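PDB 4PF1: peptidase S15/CocE/NonD from Thaumarchaeota archaeon SCGC AB-539-E09, which acts as a serine aminopeptidase of the alpha/beta hydrolase fold, probably removing residues from the N-termini of peptides. Local coordinates for residues Gln423-Tyr428 with Thr607-Arg612; Arg491-Thr496 with Ala614-Ala619; Trp503-Ile508 with Val574-Ser579. All blocks are in the same frame, centred on the assembly; numbering follows the deposited sequence.

Contact 1 of 3, residues Gln423-Tyr428 with Thr607-Arg612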
loop_
_atom_site.group_PDB
_atom_site.type_symbol
_atom_site.label_atom_id
_atom_site.label_comp_id
_atom_site.label_asym_id
_atom_site.label_seq_id
_atom_site.Cartn_x
_atom_site.Cartn_y
_atom_site.Cartn_z
ATOM N N GLN A 423 -37.698 -22.506 -32.045
ATOM C CA GLN A 423 -36.274 -22.797 -31.912
ATOM C C GLN A 423 -35.528 -21.567 -31.400
ATOM O O GLN A 423 -35.673 -20.474 -31.953
ATOM C CB GLN A 423 -35.686 -23.273 -33.250
ATOM C CG GLN A 423 -34.243 -23.760 -33.142
ATOM C CD GLN A 423 -33.656 -24.091 -34.485
ATOM O OE1 GLN A 423 -33.761 -25.220 -34.975
ATOM N NE2 GLN A 423 -33.005 -23.115 -35.103
ATOM N N ALA A 424 -34.771 -21.743 -30.308
ATOM C CA ALA A 424 -34.010 -20.678 -29.665
ATOM C C ALA A 424 -32.856 -21.256 -28.856
ATOM O O ALA A 424 -33.027 -22.238 -28.124
ATOM C CB ALA A 424 -34.917 -19.844 -28.763
ATOM N N PHE A 425 -31.676 -20.651 -29.013
ATOM C CA PHE A 425 -30.452 -21.028 -28.317
ATOM C C PHE A 425 -29.428 -19.912 -28.422
ATOM O O PHE A 425 -29.535 -19.053 -29.301
ATOM C CB PHE A 425 -29.859 -22.350 -28.884
ATOM C CG PHE A 425 -29.650 -22.382 -30.384
ATOM C CD1 PHE A 425 -28.504 -21.835 -30.958
ATOM C CD2 PHE A 425 -30.574 -23.001 -31.219
ATOM C CE1 PHE A 425 -28.312 -21.868 -32.343
ATOM C CE2 PHE A 425 -30.377 -23.039 -32.604
ATOM C CZ PHE A 425 -29.246 -22.475 -33.155
ATOM N N ASP A 426 -28.428 -19.937 -27.547
ATOM C CA ASP A 426 -27.292 -19.022 -27.601
ATOM C C ASP A 426 -26.069 -19.839 -27.970
ATOM O O ASP A 426 -25.854 -20.910 -27.400
ATOM C CB ASP A 426 -27.111 -18.279 -26.274
ATOM C CG ASP A 426 -28.312 -17.437 -25.909
ATOM O OD1 ASP A 426 -28.563 -16.424 -26.606
ATOM O OD2 ASP A 426 -29.029 -17.813 -24.960
ATOM N N GLU A 427 -25.308 -19.378 -28.970
ATOM C CA GLU A 427 -24.177 -20.124 -29.504
ATOM C C GLU A 427 -22.830 -19.456 -29.232
ATOM O O GLU A 427 -22.727 -18.228 -29.239
ATOM C CB GLU A 427 -24.368 -20.307 -31.014
ATOM C CG GLU A 427 -23.477 -21.358 -31.649
ATOM C CD GLU A 427 -23.667 -21.477 -33.145
ATOM O OE1 GLU A 427 -23.098 -20.645 -33.887
ATOM O OE2 GLU A 427 -24.389 -22.402 -33.580
ATOM N N TYR A 428 -21.789 -20.285 -29.026
ATOM C CA TYR A 428 -20.396 -19.862 -28.867
ATOM C C TYR A 428 -19.456 -21.011 -29.216
ATOM O O TYR A 428 -19.862 -22.178 -29.186
ATOM C CB TYR A 428 -20.106 -19.316 -27.453
ATOM C CG TYR A 428 -20.027 -20.355 -26.354
ATOM C CD1 TYR A 428 -21.180 -20.857 -25.758
ATOM C CD2 TYR A 428 -18.799 -20.770 -25.846
ATOM C CE1 TYR A 428 -21.116 -21.739 -24.682
ATOM C CE2 TYR A 428 -18.722 -21.686 -24.797
ATOM C CZ TYR A 428 -19.884 -22.168 -24.217
ATOM O OH TYR A 428 -19.820 -23.065 -23.179
ATOM N N THR A 607 -18.520 -26.239 -31.227
ATOM C CA THR A 607 -19.610 -25.270 -31.270
ATOM C C THR A 607 -20.584 -25.622 -30.154
ATOM O O THR A 607 -21.138 -26.719 -30.150
ATOM C CB THR A 607 -20.254 -25.268 -32.667
ATOM O OG1 THR A 607 -19.248 -24.956 -33.627
ATOM C CG2 THR A 607 -21.395 -24.274 -32.784
ATOM N N GLN A 608 -20.743 -24.717 -29.177
ATOM C CA GLN A 608 -21.594 -24.942 -28.008
ATOM C C GLN A 608 -22.875 -24.148 -28.105
ATOM O O GLN A 608 -22.851 -22.984 -28.501
ATOM C CB GLN A 608 -20.855 -24.583 -26.697
ATOM C CG GLN A 608 -19.341 -24.883 -26.678
ATOM C CD GLN A 608 -19.027 -26.355 -26.589
ATOM O OE1 GLN A 608 -19.281 -27.127 -27.513
ATOM N NE2 GLN A 608 -18.397 -26.760 -25.503
ATOM N N ARG A 609 -24.001 -24.769 -27.715
ATOM C CA ARG A 609 -25.311 -24.129 -27.769
ATOM C C ARG A 609 -26.092 -24.360 -26.493
ATOM O O ARG A 609 -26.358 -25.508 -26.143
ATOM C CB ARG A 609 -26.126 -24.656 -28.965
ATOM C CG ARG A 609 -25.670 -24.157 -30.320
ATOM C CD ARG A 609 -26.424 -24.874 -31.418
ATOM N NE ARG A 609 -25.993 -24.449 -32.748
ATOM C CZ ARG A 609 -26.475 -24.945 -33.882
ATOM N NH1 ARG A 609 -27.411 -25.886 -33.859
ATOM N NH2 ARG A 609 -26.028 -24.503 -35.049
ATOM N N VAL A 610 -26.482 -23.273 -25.809
ATOM C CA VAL A 610 -27.328 -23.352 -24.622
ATOM C C VAL A 610 -28.764 -23.051 -25.080
ATOM O O VAL A 610 -29.077 -21.916 -25.458
ATOM C CB VAL A 610 -26.839 -22.436 -23.470
ATOM C CG1 VAL A 610 -27.894 -22.311 -22.375
ATOM C CG2 VAL A 610 -25.523 -22.955 -22.889
ATOM N N TRP A 611 -29.607 -24.096 -25.114
ATOM C CA TRP A 611 -30.977 -24.019 -25.617
ATOM C C TRP A 611 -31.953 -23.445 -24.589
ATOM O O TRP A 611 -31.809 -23.679 -23.392
ATOM C CB TRP A 611 -31.437 -25.397 -26.104
ATOM C CG TRP A 611 -30.796 -25.809 -27.401
ATOM C CD1 TRP A 611 -29.485 -26.136 -27.605
ATOM C CD2 TRP A 611 -31.440 -25.916 -28.679
ATOM N NE1 TRP A 611 -29.272 -26.432 -28.931
ATOM C CE2 TRP A 611 -30.454 -26.301 -29.615
ATOM C CE3 TRP A 611 -32.761 -25.730 -29.123
ATOM C CZ2 TRP A 611 -30.754 -26.540 -30.962
ATOM C CZ3 TRP A 611 -33.052 -25.948 -30.462
ATOM C CH2 TRP A 611 -32.054 -26.337 -31.367
ATOM N N ARG A 612 -32.949 -22.687 -25.073
ATOM C CA ARG A 612 -33.953 -22.014 -24.241
ATOM C C ARG A 612 -35.313 -22.014 -24.951
ATOM O O ARG A 612 -35.733 -21.000 -25.518
ATOM C CB ARG A 612 -33.500 -20.576 -23.897
ATOM C CG ARG A 612 -32.708 -19.891 -25.013
ATOM C CD ARG A 612 -32.467 -18.435 -24.715
ATOM N NE ARG A 612 -31.640 -17.808 -25.747
ATOM C CZ ARG A 612 -32.120 -17.212 -26.833
ATOM N NH1 ARG A 612 -33.431 -17.152 -27.042
ATOM N NH2 ARG A 612 -31.295 -16.665 -27.715
#
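Phe425 and Trp611 face each other as a non-hydrogen-bonded pair in an antiparallel beta ladder, part of a sheet in the non-catalytic C-terminal domain of this S15-family peptidase. The strand axes run at 161°, and Glu427 with Arg609 forms the second pair of this type. The hydrogen-bonded pair Asp426-Val610 lies between them and Tyr428-Gln608 follows Glu427-Arg609, each closed by two backbone bonds; Asp426 N reaches Val610 O at 2.9 Å. Beyond the strand end, Arg612 N still bonds to Ala424 O.

Aromatic packing lies on the face carrying Phe425, Glu427, Arg609 and Trp611. With chi1 at 53°, the Phe425 ring stands between its own backbone N and carbonyl carbon, flanked by Trp611 and Arg609. Its CB sits almost straight over the five-membered ring of Trp611, 3.8 Å from the centroid, while the two ring systems meet obliquely. Arg609 CD makes a CH-pi contact with Phe425, and the guanidinium beyond it stacks nearly flat on the same ring, planes at 17°. On the face of Tyr428 and Gln608, Gln608 CB lies over the Tyr428 ring; the Tyr428 hydroxyl bonds to Ser578.

Two salt bridges cross the ladder, both side-on but different in form. Arg609 NE and NH2 converge on one oxygen, Glu427 OE2, in nearly coplanar groups; the two bonds, together with the stack on Phe425, would restrict rotation of the guanidinium. Arg612 instead spends one nitrogen on each oxygen of Asp426, from above the carboxylate plane, with Arg612 NH2 3.0 Å from Asp426 OD1. Asp426 OD2 also accepts from Trp473 NE1, so two donors hold it, the Arg612 NE bond to Asp426 OD2 being 2.7 Å long.

Contact 2 of 3, residues Arg491-Thr496 with Ala614-Ala619; sequences RLFAST and AEYPTA
Phe493 packs its ring face against the backbone at Tyr616, next to Pro617, and its ring carries most of the apolar contact. Tyr616 CA stands over one face of the Phe493 ring, 3.8 Å from the centroid and close to the ring normal, which defines a CH-pi contact. The two aromatic side chains cross at about a right angle, although their ring planes are only 49° apart: Phe493 CD1 comes to the edge of the Tyr616 ring, 3.6 Å from Tyr616 CD1. Toward the far rim, Phe493 CE2 meets Pro617 CD at 3.5 Å.

Thr618 is tied to the Phe493 backbone through its hydroxyl. Its chi1 of -66° puts OG1 anti to the carbonyl carbon, where it accepts from Phe493 N at 2.9 Å; the same oxygen bonds to Trp611 O. Its CG2 runs alongside Leu492, touching CD1.

Arg491 bends at chi3, bringing the guanidinium alongside Pro617, whose CB lies near its plane at the edge. The bond from Arg491 NH2 to Pro617 O is weak despite a length of 2.9 Å, its angle at the hydrogen being 120°. Firmer partners are Glu621 and Asp405, both in salt bridges with Arg491 NH1. Arg491 and Ala619 form an antiparallel hydrogen-bonded pair, with Arg491 N 2.9 Å from Ala619 O. The arrangement is that of a short irregular break within the long strand 606-625 of the antiparallel sheet, which pairs with 489-496 again at Ala619.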
loop_
_atom_site.group_PDB
_atom_site.type_symbol
_atom_site.label_atom_id
_atom_site.label_comp_id
_atom_site.label_asym_id
_atom_site.label_seq_id
_atom_site.Cartn_x
_atom_site.Cartn_y
_atom_site.Cartn_z
ATOM N N ARG A 491 -30.391 -26.320 -14.401
ATOM C CA ARG A 491 -31.022 -27.263 -15.312
ATOM C C ARG A 491 -30.620 -26.822 -16.699
ATOM O O ARG A 491 -31.232 -25.916 -17.264
ATOM C CB ARG A 491 -32.547 -27.300 -15.115
ATOM C CG ARG A 491 -33.218 -28.470 -15.828
ATOM C CD ARG A 491 -34.708 -28.518 -15.563
ATOM N NE ARG A 491 -35.433 -27.476 -16.294
ATOM C CZ ARG A 491 -36.036 -26.440 -15.718
ATOM N NH1 ARG A 491 -36.024 -26.305 -14.396
ATOM N NH2 ARG A 491 -36.661 -25.533 -16.458
ATOM N N LEU A 492 -29.490 -27.347 -17.176
ATOM C CA LEU A 492 -28.894 -26.922 -18.429
ATOM C C LEU A 492 -29.207 -27.873 -19.575
ATOM O O LEU A 492 -28.902 -29.061 -19.500
ATOM C CB LEU A 492 -27.368 -26.779 -18.252
ATOM C CG LEU A 492 -26.569 -26.369 -19.494
ATOM C CD1 LEU A 492 -26.664 -24.863 -19.738
ATOM C CD2 LEU A 492 -25.120 -26.799 -19.370
ATOM N N PHE A 493 -29.801 -27.328 -20.645
ATOM C CA PHE A 493 -30.060 -28.052 -21.883
ATOM C C PHE A 493 -29.060 -27.539 -22.898
ATOM O O PHE A 493 -29.148 -26.383 -23.324
ATOM C CB PHE A 493 -31.512 -27.855 -22.354
ATOM C CG PHE A 493 -32.552 -28.530 -21.491
ATOM C CD1 PHE A 493 -32.943 -29.840 -21.740
ATOM C CD2 PHE A 493 -33.157 -27.850 -20.441
ATOM C CE1 PHE A 493 -33.924 -30.455 -20.957
ATOM C CE2 PHE A 493 -34.111 -28.476 -19.638
ATOM C CZ PHE A 493 -34.497 -29.771 -19.907
ATOM N N ALA A 494 -28.036 -28.343 -23.194
ATOM C CA ALA A 494 -26.964 -27.897 -24.071
ATOM C C ALA A 494 -26.537 -28.949 -25.091
ATOM O O ALA A 494 -26.607 -30.151 -24.827
ATOM C CB ALA A 494 -25.764 -27.471 -23.240
ATOM N N SER A 495 -26.068 -28.478 -26.254
ATOM C CA SER A 495 -25.538 -29.325 -27.313
ATOM C C SER A 495 -24.112 -28.906 -27.650
ATOM O O SER A 495 -23.772 -27.727 -27.540
ATOM C CB SER A 495 -26.424 -29.262 -28.556
ATOM O OG SER A 495 -26.338 -28.005 -29.209
ATOM N N THR A 496 -23.282 -29.869 -28.045
ATOM C CA THR A 496 -21.903 -29.622 -28.466
ATOM C C THR A 496 -21.641 -30.344 -29.777
ATOM O O THR A 496 -22.192 -31.423 -30.001
ATOM C CB THR A 496 -20.886 -30.036 -27.368
ATOM O OG1 THR A 496 -19.557 -29.862 -27.878
ATOM C CG2 THR A 496 -21.065 -31.482 -26.893
ATOM N N ALA A 614 -39.525 -24.194 -25.011
ATOM C CA ALA A 614 -40.532 -24.871 -24.179
ATOM C C ALA A 614 -40.097 -26.315 -23.864
ATOM O O ALA A 614 -40.218 -26.758 -22.719
ATOM C CB ALA A 614 -41.881 -24.872 -24.888
ATOM N N GLU A 615 -39.538 -27.016 -24.880
ATOM C CA GLU A 615 -39.035 -28.389 -24.787
ATOM C C GLU A 615 -37.735 -28.455 -23.970
ATOM O O GLU A 615 -37.574 -29.368 -23.156
ATOM C CB GLU A 615 -38.804 -28.954 -26.203
ATOM C CG GLU A 615 -38.405 -30.424 -26.242
ATOM C CD GLU A 615 -38.218 -31.015 -27.628
ATOM O OE1 GLU A 615 -37.839 -30.264 -28.557
ATOM O OE2 GLU A 615 -38.417 -32.243 -27.777
ATOM N N TYR A 616 -36.804 -27.502 -24.203
ATOM C CA TYR A 616 -35.505 -27.456 -23.518
ATOM C C TYR A 616 -35.346 -26.137 -22.709
ATOM O O TYR A 616 -34.592 -25.251 -23.131
ATOM C CB TYR A 616 -34.349 -27.608 -24.536
ATOM C CG TYR A 616 -34.467 -28.798 -25.468
ATOM C CD1 TYR A 616 -34.388 -30.101 -24.983
ATOM C CD2 TYR A 616 -34.560 -28.622 -26.846
ATOM C CE1 TYR A 616 -34.458 -31.199 -25.839
ATOM C CE2 TYR A 616 -34.630 -29.712 -27.714
ATOM C CZ TYR A 616 -34.582 -31.001 -27.204
ATOM O OH TYR A 616 -34.642 -32.081 -28.053
ATOM N N PRO A 617 -36.047 -25.967 -21.556
ATOM C CA PRO A 617 -35.936 -24.694 -20.827
ATOM C C PRO A 617 -34.757 -24.645 -19.847
ATOM O O PRO A 617 -34.879 -25.072 -18.691
ATOM C CB PRO A 617 -37.288 -24.575 -20.113
ATOM C CG PRO A 617 -37.757 -25.985 -19.937
ATOM C CD PRO A 617 -37.015 -26.877 -20.904
ATOM N N THR A 618 -33.613 -24.089 -20.305
ATOM C CA THR A 618 -32.443 -23.897 -19.447
ATOM C C THR A 618 -32.786 -22.839 -18.406
ATOM O O THR A 618 -33.289 -21.768 -18.761
ATOM C CB THR A 618 -31.203 -23.522 -20.272
ATOM O OG1 THR A 618 -30.843 -24.629 -21.099
ATOM C CG2 THR A 618 -30.014 -23.110 -19.398
ATOM N N ALA A 619 -32.570 -23.164 -17.117
ATOM C CA ALA A 619 -32.884 -22.266 -16.008
ATOM C C ALA A 619 -32.097 -22.610 -14.766
ATOM O O ALA A 619 -31.616 -23.736 -14.623
ATOM C CB ALA A 619 -34.374 -22.340 -15.689
#

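Contact 3 of 3, residues Trp503-Ile508 with Val574-Ser579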
loop_
_atom_site.group_PDB
_atom_site.type_symbol
_atom_site.label_atom_id
_atom_site.label_comp_id
_atom_site.label_asym_id
_atom_site.label_seq_id
_atom_site.Cartn_x
_atom_site.Cartn_y
_atom_site.Cartn_z
ATOM N N TRP A 503 -18.983 -27.991 -18.525
ATOM C CA TRP A 503 -19.944 -26.902 -18.462
ATOM C C TRP A 503 -19.808 -26.177 -17.130
ATOM O O TRP A 503 -20.038 -26.767 -16.072
ATOM C CB TRP A 503 -21.385 -27.398 -18.696
ATOM C CG TRP A 503 -21.586 -28.111 -20.006
ATOM C CD1 TRP A 503 -21.623 -29.459 -20.206
ATOM C CD2 TRP A 503 -21.755 -27.508 -21.299
ATOM N NE1 TRP A 503 -21.825 -29.737 -21.539
ATOM C CE2 TRP A 503 -21.906 -28.558 -22.233
ATOM C CE3 TRP A 503 -21.823 -26.179 -21.756
ATOM C CZ2 TRP A 503 -22.114 -28.322 -23.600
ATOM C CZ3 TRP A 503 -22.029 -25.945 -23.110
ATOM C CH2 TRP A 503 -22.158 -27.007 -24.018
ATOM N N VAL A 504 -19.365 -24.914 -17.190
ATOM C CA VAL A 504 -19.190 -24.048 -16.021
ATOM C C VAL A 504 -20.417 -23.148 -15.906
ATOM O O VAL A 504 -20.759 -22.457 -16.868
ATOM C CB VAL A 504 -17.880 -23.207 -16.107
ATOM C CG1 VAL A 504 -17.705 -22.323 -14.874
ATOM C CG2 VAL A 504 -16.657 -24.088 -16.321
ATOM N N VAL A 505 -21.093 -23.172 -14.749
ATOM C CA VAL A 505 -22.257 -22.322 -14.510
ATOM C C VAL A 505 -21.931 -21.392 -13.345
ATOM O O VAL A 505 -21.546 -21.865 -12.279
ATOM C CB VAL A 505 -23.571 -23.130 -14.267
ATOM C CG1 VAL A 505 -24.751 -22.195 -13.995
ATOM C CG2 VAL A 505 -23.883 -24.049 -15.449
ATOM N N LYS A 506 -22.070 -20.067 -13.560
ATOM C CA LYS A 506 -21.798 -19.071 -12.517
ATOM C C LYS A 506 -23.027 -18.237 -12.196
ATOM O O LYS A 506 -23.693 -17.754 -13.117
ATOM C CB LYS A 506 -20.675 -18.110 -12.939
ATOM C CG LYS A 506 -19.414 -18.735 -13.489
ATOM C CD LYS A 506 -18.453 -17.619 -13.847
ATOM C CE LYS A 506 -17.410 -18.042 -14.829
ATOM N NZ LYS A 506 -16.796 -16.868 -15.507
ATOM N N ILE A 507 -23.298 -18.015 -10.896
ATOM C CA ILE A 507 -24.345 -17.093 -10.439
ATOM C C ILE A 507 -23.621 -15.853 -9.940
ATOM O O ILE A 507 -22.677 -15.967 -9.154
ATOM C CB ILE A 507 -25.302 -17.707 -9.371
ATOM C CG1 ILE A 507 -26.216 -18.771 -10.004
ATOM C CG2 ILE A 507 -26.138 -16.604 -8.663
ATOM C CD1 ILE A 507 -26.895 -19.631 -9.028
ATOM N N ILE A 508 -24.023 -14.683 -10.423
ATOM C CA ILE A 508 -23.339 -13.440 -10.105
ATOM C C ILE A 508 -24.316 -12.364 -9.616
ATOM O O ILE A 508 -25.436 -12.253 -10.125
ATOM C CB ILE A 508 -22.559 -12.971 -11.379
ATOM C CG1 ILE A 508 -21.292 -13.826 -11.619
ATOM C CG2 ILE A 508 -22.228 -11.477 -11.366
ATOM C CD1 ILE A 508 -21.088 -14.229 -13.073
ATOM N N VAL A 574 -26.091 -14.750 -14.862
ATOM C CA VAL A 574 -25.704 -16.125 -15.129
ATOM C C VAL A 574 -24.657 -16.117 -16.258
ATOM O O VAL A 574 -24.893 -15.524 -17.317
ATOM C CB VAL A 574 -26.922 -17.039 -15.450
ATOM C CG1 VAL A 574 -26.474 -18.402 -15.986
ATOM C CG2 VAL A 574 -27.809 -17.214 -14.224
ATOM N N GLN A 575 -23.490 -16.726 -16.006
ATOM C CA GLN A 575 -22.427 -16.867 -17.000
ATOM C C GLN A 575 -22.160 -18.349 -17.250
ATOM O O GLN A 575 -22.102 -19.127 -16.297
ATOM C CB GLN A 575 -21.145 -16.138 -16.562
ATOM C CG GLN A 575 -21.179 -14.630 -16.832
ATOM C CD GLN A 575 -19.878 -13.918 -16.518
ATOM O OE1 GLN A 575 -18.785 -14.493 -16.564
ATOM N NE2 GLN A 575 -19.965 -12.627 -16.241
ATOM N N VAL A 576 -22.080 -18.752 -18.534
ATOM C CA VAL A 576 -21.805 -20.144 -18.923
ATOM C C VAL A 576 -20.566 -20.189 -19.850
ATOM O O VAL A 576 -20.481 -19.433 -20.820
ATOM C CB VAL A 576 -23.046 -20.854 -19.548
ATOM C CG1 VAL A 576 -22.655 -22.145 -20.277
ATOM C CG2 VAL A 576 -24.098 -21.147 -18.483
ATOM N N GLN A 577 -19.607 -21.071 -19.523
ATOM C CA GLN A 577 -18.377 -21.264 -20.293
ATOM C C GLN A 577 -17.989 -22.756 -20.305
ATOM O O GLN A 577 -18.650 -23.557 -19.637
ATOM C CB GLN A 577 -17.239 -20.376 -19.754
ATOM C CG GLN A 577 -16.952 -20.538 -18.266
ATOM C CD GLN A 577 -16.014 -19.476 -17.761
ATOM O OE1 GLN A 577 -16.306 -18.280 -17.818
ATOM N NE2 GLN A 577 -14.873 -19.888 -17.230
ATOM N N SER A 578 -16.950 -23.134 -21.084
ATOM C CA SER A 578 -16.565 -24.542 -21.240
ATOM C C SER A 578 -15.144 -24.881 -20.730
ATOM O O SER A 578 -14.659 -25.996 -20.959
ATOM C CB SER A 578 -16.705 -24.966 -22.696
ATOM O OG SER A 578 -18.066 -25.121 -23.057
ATOM N N SER A 579 -14.503 -23.943 -20.015
ATOM C CA SER A 579 -13.178 -24.134 -19.421
ATOM C C SER A 579 -12.986 -23.191 -18.232
ATOM O O SER A 579 -13.614 -22.134 -18.172
ATOM C CB SER A 579 -12.071 -23.935 -20.455
ATOM O OG SER A 579 -12.181 -22.700 -21.139
#
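Lys506 starts with CG anti to its carbonyl carbon (chi1 -49°) and then runs extended, carrying NZ along the sheet surface to Gln577, whose own chi1 of 54° sets CG between backbone N and carbonyl carbon. Lys506 NZ thereby donates to Gln577 OE1 at 2.8 Å, approaching from above the carbonyl plane, and to Gln575 OE1 at a longer 3.3 Å. Gln461 gives the buried ammonium a third acceptor, while Gln575 OE1 also bonds to Thr464. The Gln577 amide is fixed at its other end, where NE2 donates to Ser579 O at 2.7 Å.

Apolar atoms fill in around these amides: Val504 CB rests on Gln577 CG at 3.6 Å, and Ile508 CD1 lies against Gln575 CD at 3.7 Å. The backbones form an antiparallel ladder, axes at 163°, with hydrogen-bonded pairs Val504-Gln577 and Lys506-Gln575; Val504 N to Gln577 O measures 2.9 Å.

Strand 502-510 is an inner strand of a four-stranded antiparallel sheet, flanked by 571-577 and 525-534. Helix 462-465 packs on the face of Lys506, Gln575 and Gln577, whereas Val505, Ile507 and Val574 meet Ile620 of strand 606-625.

All three contacts lie in the family's C-terminal non-catalytic region. Contacts 1 and 2 have centres about 9 Å apart and share strand 606-625, which pairs with 425-430 in contact 1 and with 489-496 in contact 2; their segments alternate along the chain. Contact 3 belongs to a separate four-stranded sheet, its centre about 14 Å from each of the others, and is nested in sequence inside the loops both close. The two sheets meet where Trp503 packs on Leu492 and Ala494, and where side chains of contacts 1 and 3 touch. Long sequence separations are thus brought together in one beta-rich C-terminal region, with its late strand 606-625 tying earlier strands together.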